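Local coordinates for DUF3299 domain-containing protein (Pseudomonas aeruginosa, PDB 4HSP), which is of unknown function but belongs to the DUF3299 family, grouped in the OB clan, and is probably made with an export signal, at residues 61-66 with 77-82; 97-102 with 134-139. All coordinates share one frame; numbering follows the deposited sequence.

In the fold
Contact 1 and contact 2 are two steps across one mixed beta sheet, their centres about 10 Å apart. Strand 98-102 joins them: Phe-77 O probably accepts a hydrogen bond from Val-100 N, while Leu-79 N probably donates one to Val-98 O. Residues 61-66 with 77-82 form an antiparallel hairpin near the chain's centre, largely buried and held by apolar packing on both faces. Residues 97-102 with 134-139 run parallel and are only partly buried. There the chemistry divides: valines, Met-137 and Ala-139 pack on residues such as Val-117 and Leu-59, whereas Tyr-99, Arg-136, Lys-101 and Gln-138 form a mixed face on which an adventitious 1,2-ethanediol rests.

Contact 1: residues 61-66 with 77-82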
ATOM      1  N   GLY A  61     -11.923 -12.845   2.850  1.00 47.94           N
ATOM      2  CA  GLY A  61     -12.271 -11.440   2.683  1.00 46.59           C
ATOM      3  C   GLY A  61     -11.161 -10.447   2.953  1.00 51.28           C
ATOM      4  O   GLY A  61     -10.015 -10.828   3.166  1.00 50.62           O
ATOM      5  N   TYR A  62     -11.509  -9.155   2.895  1.00 46.44           N
ATOM      6  CA  TYR A  62     -10.590  -8.054   3.127  1.00 46.17           C
ATOM      7  C   TYR A  62     -10.896  -7.410   4.466  1.00 49.88           C
ATOM      8  O   TYR A  62     -12.036  -7.434   4.924  1.00 48.70           O
ATOM      9  CB  TYR A  62     -10.690  -7.036   1.955  1.00 45.82           C
ATOM     10  CG  TYR A  62      -9.962  -7.538   0.729  1.00 44.78           C
ATOM     11  CD1 TYR A  62      -8.596  -7.318   0.569  1.00 47.22           C
ATOM     12  CD2 TYR A  62     -10.611  -8.334  -0.220  1.00 43.89           C
ATOM     13  CE1 TYR A  62      -7.913  -7.795  -0.548  1.00 47.72           C
ATOM     14  CE2 TYR A  62      -9.941  -8.799  -1.354  1.00 44.02           C
ATOM     15  CZ  TYR A  62      -8.588  -8.528  -1.509  1.00 50.61           C
ATOM     16  OH  TYR A  62      -7.879  -9.011  -2.578  1.00 52.62           O
ATOM     17  N   ILE A  63      -9.861  -6.887   5.128  1.00 50.38           N
ATOM     18  CA  ILE A  63      -9.990  -6.312   6.469  1.00 50.86           C
ATOM     19  C   ILE A  63     -10.038  -4.766   6.454  1.00 55.87           C
ATOM     20  O   ILE A  63      -9.160  -4.130   5.869  1.00 54.56           O
ATOM     21  CB  ILE A  63      -8.835  -6.826   7.332  1.00 54.58           C
ATOM     22  CG1 ILE A  63      -8.970  -8.360   7.553  1.00 53.84           C
ATOM     23  CG2 ILE A  63      -8.717  -6.028   8.651  1.00 54.78           C
ATOM     24  CD1 ILE A  63      -7.766  -9.009   8.373  1.00 57.96           C
ATOM     25  N   VAL A  64     -11.136  -4.206   7.049  1.00 52.71           N
ATOM     26  CA  VAL A  64     -11.397  -2.795   7.297  1.00 52.76           C
ATOM     27  C   VAL A  64     -11.144  -2.602   8.796  1.00 58.59           C
ATOM     28  O   VAL A  64     -12.011  -2.948   9.600  1.00 58.21           O
ATOM     29  CB  VAL A  64     -12.803  -2.315   6.848  1.00 55.86           C
ATOM     30  CG1 VAL A  64     -12.960  -0.815   7.084  1.00 55.87           C
ATOM     31  CG2 VAL A  64     -13.059  -2.642   5.382  1.00 54.78           C
ATOM     32  N   PRO A  65      -9.949  -2.106   9.199  1.00 57.68           N
ATOM     33  CA  PRO A  65      -9.637  -2.001  10.634  1.00 59.12           C
ATOM     34  C   PRO A  65     -10.514  -1.013  11.387  1.00 63.02           C
ATOM     35  O   PRO A  65     -10.874   0.043  10.846  1.00 61.31           O
ATOM     36  CB  PRO A  65      -8.174  -1.559  10.652  1.00 61.90           C
ATOM     37  CG  PRO A  65      -7.913  -0.995   9.340  1.00 64.52           C
ATOM     38  CD  PRO A  65      -8.803  -1.668   8.371  1.00 58.85           C
ATOM     39  N   LEU A  66     -10.845  -1.368  12.650  1.00 59.00           N
ATOM     40  CA  LEU A  66     -11.700  -0.544  13.502  1.00 58.29           C
ATOM     41  C   LEU A  66     -11.044  -0.181  14.819  1.00 64.84           C
ATOM     42  O   LEU A  66     -11.409   0.829  15.410  1.00 65.50           O
ATOM     43  CB  LEU A  66     -13.026  -1.272  13.794  1.00 56.46           C
ATOM     44  CG  LEU A  66     -13.966  -1.537  12.638  1.00 57.46           C
ATOM     45  CD1 LEU A  66     -15.161  -2.302  13.116  1.00 56.77           C
ATOM     46  CD2 LEU A  66     -14.414  -0.266  11.971  1.00 57.18           C
ATOM     47  N   PHE A  77     -12.288  -5.442  13.507  1.00 55.17           N
ATOM     48  CA  PHE A  77     -12.407  -5.029  12.124  1.00 51.66           C
ATOM     49  C   PHE A  77     -13.659  -5.539  11.456  1.00 55.93           C
ATOM     50  O   PHE A  77     -14.300  -6.459  11.956  1.00 55.96           O
ATOM     51  CB  PHE A  77     -11.178  -5.513  11.333  1.00 51.85           C
ATOM     52  CG  PHE A  77     -10.962  -7.001  11.278  1.00 51.35           C
ATOM     53  CD1 PHE A  77     -11.532  -7.766  10.261  1.00 50.46           C
ATOM     54  CD2 PHE A  77     -10.128  -7.632  12.202  1.00 54.24           C
ATOM     55  CE1 PHE A  77     -11.286  -9.135  10.170  1.00 50.77           C
ATOM     56  CE2 PHE A  77      -9.880  -9.000  12.115  1.00 57.58           C
ATOM     57  CZ  PHE A  77     -10.446  -9.743  11.085  1.00 53.30           C
ATOM     58  N   LEU A  78     -13.974  -4.965  10.275  1.00 52.50           N
ATOM     59  CA  LEU A  78     -15.038  -5.470   9.406  1.00 48.83           C
ATOM     60  C   LEU A  78     -14.399  -6.363   8.348  1.00 50.04           C
ATOM     61  O   LEU A  78     -13.393  -5.977   7.748  1.00 48.67           O
ATOM     62  CB  LEU A  78     -15.842  -4.344   8.730  1.00 47.14           C
ATOM     63  CG  LEU A  78     -16.493  -3.253   9.603  1.00 52.00           C
ATOM     64  CD1 LEU A  78     -17.126  -2.165   8.718  1.00 50.19           C
ATOM     65  CD2 LEU A  78     -17.543  -3.834  10.603  1.00 51.74           C
ATOM     66  N   LEU A  79     -14.953  -7.573   8.161  1.00 46.50           N
ATOM     67  CA  LEU A  79     -14.603  -8.502   7.095  1.00 44.91           C
ATOM     68  C   LEU A  79     -15.613  -8.256   6.002  1.00 48.99           C
ATOM     69  O   LEU A  79     -16.826  -8.266   6.244  1.00 47.88           O
ATOM     70  CB  LEU A  79     -14.601  -9.976   7.561  1.00 45.12           C
ATOM     71  CG  LEU A  79     -14.050 -10.991   6.558  1.00 46.37           C
ATOM     72  CD1 LEU A  79     -12.514 -10.751   6.310  1.00 45.94           C
ATOM     73  CD2 LEU A  79     -14.315 -12.395   7.037  1.00 42.48           C
ATOM     74  N   VAL A  80     -15.104  -7.916   4.824  1.00 45.58           N
ATOM     75  CA  VAL A  80     -15.886  -7.544   3.646  1.00 42.79           C
ATOM     76  C   VAL A  80     -15.416  -8.405   2.444  1.00 46.63           C
ATOM     77  O   VAL A  80     -14.275  -8.901   2.448  1.00 46.09           O
ATOM     78  CB  VAL A  80     -15.733  -6.011   3.381  1.00 44.40           C
ATOM     79  CG1 VAL A  80     -16.430  -5.184   4.473  1.00 43.32           C
ATOM     80  CG2 VAL A  80     -14.260  -5.632   3.282  1.00 44.45           C
ATOM     81  N   PRO A  81     -16.255  -8.556   1.400  1.00 43.30           N
ATOM     82  CA  PRO A  81     -15.864  -9.420   0.271  1.00 43.68           C
ATOM     83  C   PRO A  81     -14.955  -8.739  -0.766  1.00 51.08           C
ATOM     84  O   PRO A  81     -14.540  -9.380  -1.731  1.00 52.00           O
ATOM     85  CB  PRO A  81     -17.216  -9.813  -0.370  1.00 43.54           C
ATOM     86  CG  PRO A  81     -18.278  -9.077   0.387  1.00 46.95           C
ATOM     87  CD  PRO A  81     -17.633  -8.040   1.220  1.00 43.49           C
ATOM     88  N   TYR A  82     -14.702  -7.445  -0.622  1.00 48.45           N
ATOM     89  CA  TYR A  82     -13.874  -6.761  -1.594  1.00 49.46           C
ATOM     90  C   TYR A  82     -13.075  -5.672  -0.934  1.00 54.21           C
ATOM     91  O   TYR A  82     -13.500  -5.080   0.070  1.00 51.94           O
ATOM     92  CB  TYR A  82     -14.678  -6.220  -2.805  1.00 50.94           C
ATOM     93  CG  TYR A  82     -15.943  -5.467  -2.472  1.00 53.82           C
ATOM     94  CD1 TYR A  82     -17.163  -6.120  -2.392  1.00 55.02           C
ATOM     95  CD2 TYR A  82     -15.936  -4.084  -2.319  1.00 57.17           C
ATOM     96  CE1 TYR A  82     -18.335  -5.436  -2.101  1.00 55.79           C
ATOM     97  CE2 TYR A  82     -17.109  -3.383  -2.033  1.00 59.05           C
ATOM     98  CZ  TYR A  82     -18.310  -4.066  -1.932  1.00 63.83           C
ATOM     99  OH  TYR A  82     -19.487  -3.411  -1.653  1.00 67.53           O
TER
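A long beta hairpin, built from strands 55-68 and 73-80, contains this contact, in which Tyr-62 pairs with Val-80 and Val-64 with Leu-78. The strand axes approach to 4.6 Å with an angle of 159° between their directions, so the pairing is antiparallel with a slight twist. Both hydrogen-bonded pairs are complete. The shortest bond runs from Tyr-62 N to Val-80 O at 2.8 Å and is returned by Val-80 N to Tyr-62 O; Val-64 and Leu-78 exchange the same two bonds.

On the face carrying Ile-63, Phe-77 and Leu-79, the isoleucine covers one side of the phenylalanine ring. Ile-63 CG2 makes a CH-pi contact 4.0 Å from the Phe-77 ring centroid, 29° off the normal, and Ile-63 CG1 meets Phe-77 CE1 at 3.6 Å. Phe-77 CG sits between its own backbone N and carbonyl carbon (chi1 61°), a rotamer that goes with the ring lying against Ile-63. Further along, Leu-79 CD1 reaches Gly-61 C at 3.6 Å. Val-117 and Val-100, from neighbouring strands, also touch Phe-77 and Leu-79.

On the other face Val-64 CG2 meets Val-80 CG2 at 3.8 Å, the two side chains crossing at about a right angle. Separately, at the strand end, Leu-66 reaches across, its CD1 touching Leu-78 CD2 at 3.8 Å. Beyond the other end, the CD2 side of the Tyr-62 ring packs obliquely on the backbone of Tyr-82, and His-88 of a second subunit also packs on Tyr-62.

The backbone polar groups of the two hydrogen-bonded pairs satisfy one another, so burial costs these amides little, and the side chains meeting across the ladder are mostly apolar, consistent with the family's place in the OB clan.

Contact 2: residues 97-102 with 134-139; sequences IVYVKT and GYRMQA. With EDO (1,2-ethanediol), chain J.
Strand 98-102 and the 134-139 part of strand 132-144 run side by side in parallel, 21° apart in direction and 4.4 Å at their closest axial approach. Tyr-99 N donates to Tyr-135 O at 3.0 Å and Tyr-99 O accepts from Met-137 N; Lys-101 repeats the pattern two residues on, its N bonded to Met-137 O and its O to Ala-139 N. Tyr-99 and Lys-101 thus each bridge two residues that lie two apart on 134-139, sharing Met-137, as in a parallel ladder.

The apolar face turns toward Val-117 and Ala-57. Val-98 CG1, placed anti to its backbone N, touches CB of the selenomethionine Met-137 at 3.6 Å, and Val-100 CG1 meets Ala-139 CB at 3.7 Å.

Across the sheet, a 1,2-ethanediol, probably from the crystallisation liquor, rests on the face of Tyr-99, Lys-101, Arg-136 and Gln-138. Arg-136 NE donates to its O1 at 3.1 Å with an N-H...O angle of 155°, the diol lying at the guanidinium edge, while Lys-101 CD lines its C1 at 3.7 Å. Gln-138 bends at chi2 (62°), which brings OE1 to 3.4 Å from Lys-101 CB. The Tyr-99 hydroxyl is hydrogen-bonded to Glu-76.

Lys-101 and Arg-136 lie side by side and point the same way, Lys-101 NZ 4.1 Å from Arg-136 NH2. That proximity probably makes protonation of the lysine somewhat less favourable, a penalty that Glu-76, touched by the Lys-101 side chain, could temper; Glu-124 is a weak, long-range partner of the arginine. Of the two faces, that of Val-98, Val-100, Met-137 and Ala-139 is apolar, and the other carries both positive charges.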
ATOM      1  N   ILE A  97     -21.158  -8.244   5.443  1.00 44.82           N
ATOM      2  CA  ILE A  97     -20.193  -7.716   6.417  1.00 45.23           C
ATOM      3  C   ILE A  97     -20.249  -8.576   7.681  1.00 49.00           C
ATOM      4  O   ILE A  97     -21.332  -8.903   8.153  1.00 47.96           O
ATOM      5  CB  ILE A  97     -20.399  -6.205   6.792  1.00 48.32           C
ATOM      6  CG1 ILE A  97     -20.693  -5.302   5.563  1.00 46.65           C
ATOM      7  CG2 ILE A  97     -19.206  -5.682   7.635  1.00 49.87           C
ATOM      8  CD1 ILE A  97     -20.798  -3.776   5.847  1.00 40.58           C
ATOM      9  N   VAL A  98     -19.078  -8.910   8.228  1.00 46.04           N
ATOM     10  CA  VAL A  98     -18.898  -9.580   9.509  1.00 46.47           C
ATOM     11  C   VAL A  98     -18.059  -8.655  10.421  1.00 51.17           C
ATOM     12  O   VAL A  98     -16.966  -8.245  10.033  1.00 48.71           O
ATOM     13  CB  VAL A  98     -18.239 -10.986   9.370  1.00 49.94           C
ATOM     14  CG1 VAL A  98     -18.199 -11.709  10.709  1.00 50.14           C
ATOM     15  CG2 VAL A  98     -18.946 -11.833   8.309  1.00 48.94           C
ATOM     16  N   TYR A  99     -18.569  -8.333  11.615  1.00 51.94           N
ATOM     17  CA  TYR A  99     -17.818  -7.602  12.638  1.00 54.99           C
ATOM     18  C   TYR A  99     -16.979  -8.658  13.376  1.00 59.22           C
ATOM     19  O   TYR A  99     -17.533  -9.564  14.005  1.00 58.96           O
ATOM     20  CB  TYR A  99     -18.772  -6.853  13.582  1.00 59.55           C
ATOM     21  CG  TYR A  99     -18.118  -5.903  14.562  1.00 66.20           C
ATOM     22  CD1 TYR A  99     -17.540  -6.370  15.742  1.00 70.35           C
ATOM     23  CD2 TYR A  99     -18.188  -4.520  14.374  1.00 69.18           C
ATOM     24  CE1 TYR A  99     -16.966  -5.494  16.667  1.00 75.03           C
ATOM     25  CE2 TYR A  99     -17.640  -3.632  15.303  1.00 72.82           C
ATOM     26  CZ  TYR A  99     -17.022  -4.123  16.446  1.00 87.22           C
ATOM     27  OH  TYR A  99     -16.483  -3.239  17.358  1.00 94.29           O
ATOM     28  N   VAL A 100     -15.649  -8.589  13.229  1.00 55.95           N
ATOM     29  CA  VAL A 100     -14.715  -9.560  13.809  1.00 55.91           C
ATOM     30  C   VAL A 100     -13.931  -8.925  14.971  1.00 61.86           C
ATOM     31  O   VAL A 100     -13.522  -7.776  14.869  1.00 60.11           O
ATOM     32  CB  VAL A 100     -13.745 -10.122  12.728  1.00 56.80           C
ATOM     33  CG1 VAL A 100     -12.908 -11.280  13.256  1.00 57.19           C
ATOM     34  CG2 VAL A 100     -14.483 -10.525  11.471  1.00 54.34           C
ATOM     35  N   LYS A 101     -13.760  -9.702  16.074  1.00 61.71           N
ATOM     36  CA  LYS A 101     -12.938  -9.450  17.275  1.00 63.22           C
ATOM     37  C   LYS A 101     -11.899 -10.580  17.343  1.00 69.67           C
ATOM     38  O   LYS A 101     -12.277 -11.750  17.221  1.00 69.07           O
ATOM     39  CB  LYS A 101     -13.779  -9.388  18.581  1.00 65.12           C
ATOM     40  CG  LYS A 101     -14.646  -8.141  18.718  1.00 66.08           C
ATOM     41  CD  LYS A 101     -15.228  -7.990  20.121  1.00 81.23           C
ATOM     42  CE  LYS A 101     -16.302  -6.917  20.184  1.00101.99           C
ATOM     43  NZ  LYS A 101     -16.800  -6.672  21.571  1.00113.35           N
ATOM     44  N   THR A 102     -10.605 -10.242  17.444  1.00 68.65           N
ATOM     45  CA  THR A 102      -9.537 -11.252  17.522  1.00 70.56           C
ATOM     46  C   THR A 102      -8.527 -10.924  18.666  1.00 78.56           C
ATOM     47  O   THR A 102      -8.121  -9.769  18.837  1.00 79.23           O
ATOM     48  CB  THR A 102      -8.831 -11.452  16.151  1.00 75.56           C
ATOM     49  OG1 THR A 102      -7.870 -12.507  16.258  1.00 86.01           O
ATOM     50  CG2 THR A 102      -8.149 -10.200  15.619  1.00 68.09           C
ATOM     51  N   GLY A 134     -24.754  -7.597  10.069  1.00 48.16           N
ATOM     52  CA  GLY A 134     -25.771  -8.524  10.553  1.00 47.35           C
ATOM     53  C   GLY A 134     -25.160  -9.761  11.174  1.00 51.33           C
ATOM     54  O   GLY A 134     -25.874 -10.566  11.777  1.00 52.22           O
ATOM     55  N   TYR A 135     -23.819  -9.876  11.073  1.00 47.96           N
ATOM     56  CA  TYR A 135     -23.016 -10.994  11.552  1.00 49.23           C
ATOM     57  C   TYR A 135     -21.833 -10.550  12.384  1.00 54.27           C
ATOM     58  O   TYR A 135     -21.275  -9.475  12.158  1.00 54.16           O
ATOM     59  CB  TYR A 135     -22.495 -11.833  10.366  1.00 49.51           C
ATOM     60  CG  TYR A 135     -23.594 -12.339   9.459  1.00 50.31           C
ATOM     61  CD1 TYR A 135     -24.461 -13.348   9.873  1.00 52.72           C
ATOM     62  CD2 TYR A 135     -23.811 -11.764   8.205  1.00 49.45           C
ATOM     63  CE1 TYR A 135     -25.484 -13.812   9.045  1.00 51.16           C
ATOM     64  CE2 TYR A 135     -24.837 -12.219   7.371  1.00 49.95           C
ATOM     65  CZ  TYR A 135     -25.666 -13.249   7.794  1.00 52.27           C
ATOM     66  OH  TYR A 135     -26.671 -13.717   6.988  1.00 51.68           O
ATOM     67  N   ARG A 136     -21.438 -11.410  13.336  1.00 51.90           N
ATOM     68  CA  ARG A 136     -20.286 -11.221  14.211  1.00 53.01           C
ATOM     69  C   ARG A 136     -19.442 -12.502  14.245  1.00 60.73           C
ATOM     70  O   ARG A 136     -19.949 -13.610  14.031  1.00 59.18           O
ATOM     71  CB  ARG A 136     -20.707 -10.820  15.642  1.00 53.45           C
ATOM     72  CG  ARG A 136     -21.377  -9.472  15.788  1.00 59.63           C
ATOM     73  CD  ARG A 136     -21.834  -9.284  17.204  1.00 70.43           C
ATOM     74  NE  ARG A 136     -20.876  -8.497  17.979  1.00 90.02           N
ATOM     75  CZ  ARG A 136     -21.162  -7.344  18.576  1.00110.33           C
ATOM     76  NH1 ARG A 136     -22.392  -6.840  18.513  1.00 92.70           N
ATOM     77  NH2 ARG A 136     -20.224  -6.690  19.249  1.00107.13           N
HETATM   78  N   MSE A 137     -18.159 -12.344  14.541  1.00 61.54           N
HETATM   79  CA  MSE A 137     -17.218 -13.450  14.641  1.00 63.85           C
HETATM   80  C   MSE A 137     -16.134 -13.147  15.678  1.00 68.79           C
HETATM   81  O   MSE A 137     -15.576 -12.048  15.730  1.00 69.24           O
HETATM   82  CB  MSE A 137     -16.599 -13.726  13.270  1.00 65.81           C
HETATM   83  CG  MSE A 137     -15.722 -14.954  13.175  1.00 76.78           C
HETATM   84 SE   MSE A 137     -15.729 -15.561  11.302  0.75 87.27          SE
HETATM   85  CE  MSE A 137     -16.408 -17.226  11.631  1.00 85.28           C
ATOM     86  N   GLN A 138     -15.879 -14.130  16.524  1.00 65.57           N
ATOM     87  CA  GLN A 138     -14.806 -14.135  17.492  1.00 66.44           C
ATOM     88  C   GLN A 138     -13.789 -15.053  16.857  1.00 69.25           C
ATOM     89  O   GLN A 138     -13.970 -16.272  16.855  1.00 70.64           O
ATOM     90  CB  GLN A 138     -15.308 -14.599  18.871  1.00 69.69           C
ATOM     91  CG  GLN A 138     -14.263 -14.512  19.979  1.00 76.81           C
ATOM     92  CD  GLN A 138     -13.782 -13.102  20.251  1.00 82.72           C
ATOM     93  OE1 GLN A 138     -14.575 -12.174  20.437  1.00 72.58           O
ATOM     94  NE2 GLN A 138     -12.462 -12.922  20.297  1.00 70.71           N
ATOM     95  N   ALA A 139     -12.819 -14.467  16.172  1.00 63.06           N
ATOM     96  CA  ALA A 139     -11.835 -15.223  15.421  1.00 62.58           C
ATOM     97  C   ALA A 139     -10.824 -15.986  16.304  1.00 72.34           C
ATOM     98  O   ALA A 139     -10.295 -15.446  17.283  1.00 75.83           O
ATOM     99  CB  ALA A 139     -11.095 -14.311  14.462  1.00 61.53           C
TER
HETATM  100  C1  EDO J 209     -17.934  -9.998  18.693  1.00 92.35           C
HETATM  101  O1  EDO J 209     -18.001  -9.532  17.336  1.00 91.98           O
HETATM  102  C2  EDO J 209     -17.739 -11.543  18.790  1.00 91.57           C
HETATM  103  O2  EDO J 209     -19.006 -12.200  18.826  1.00 90.54           O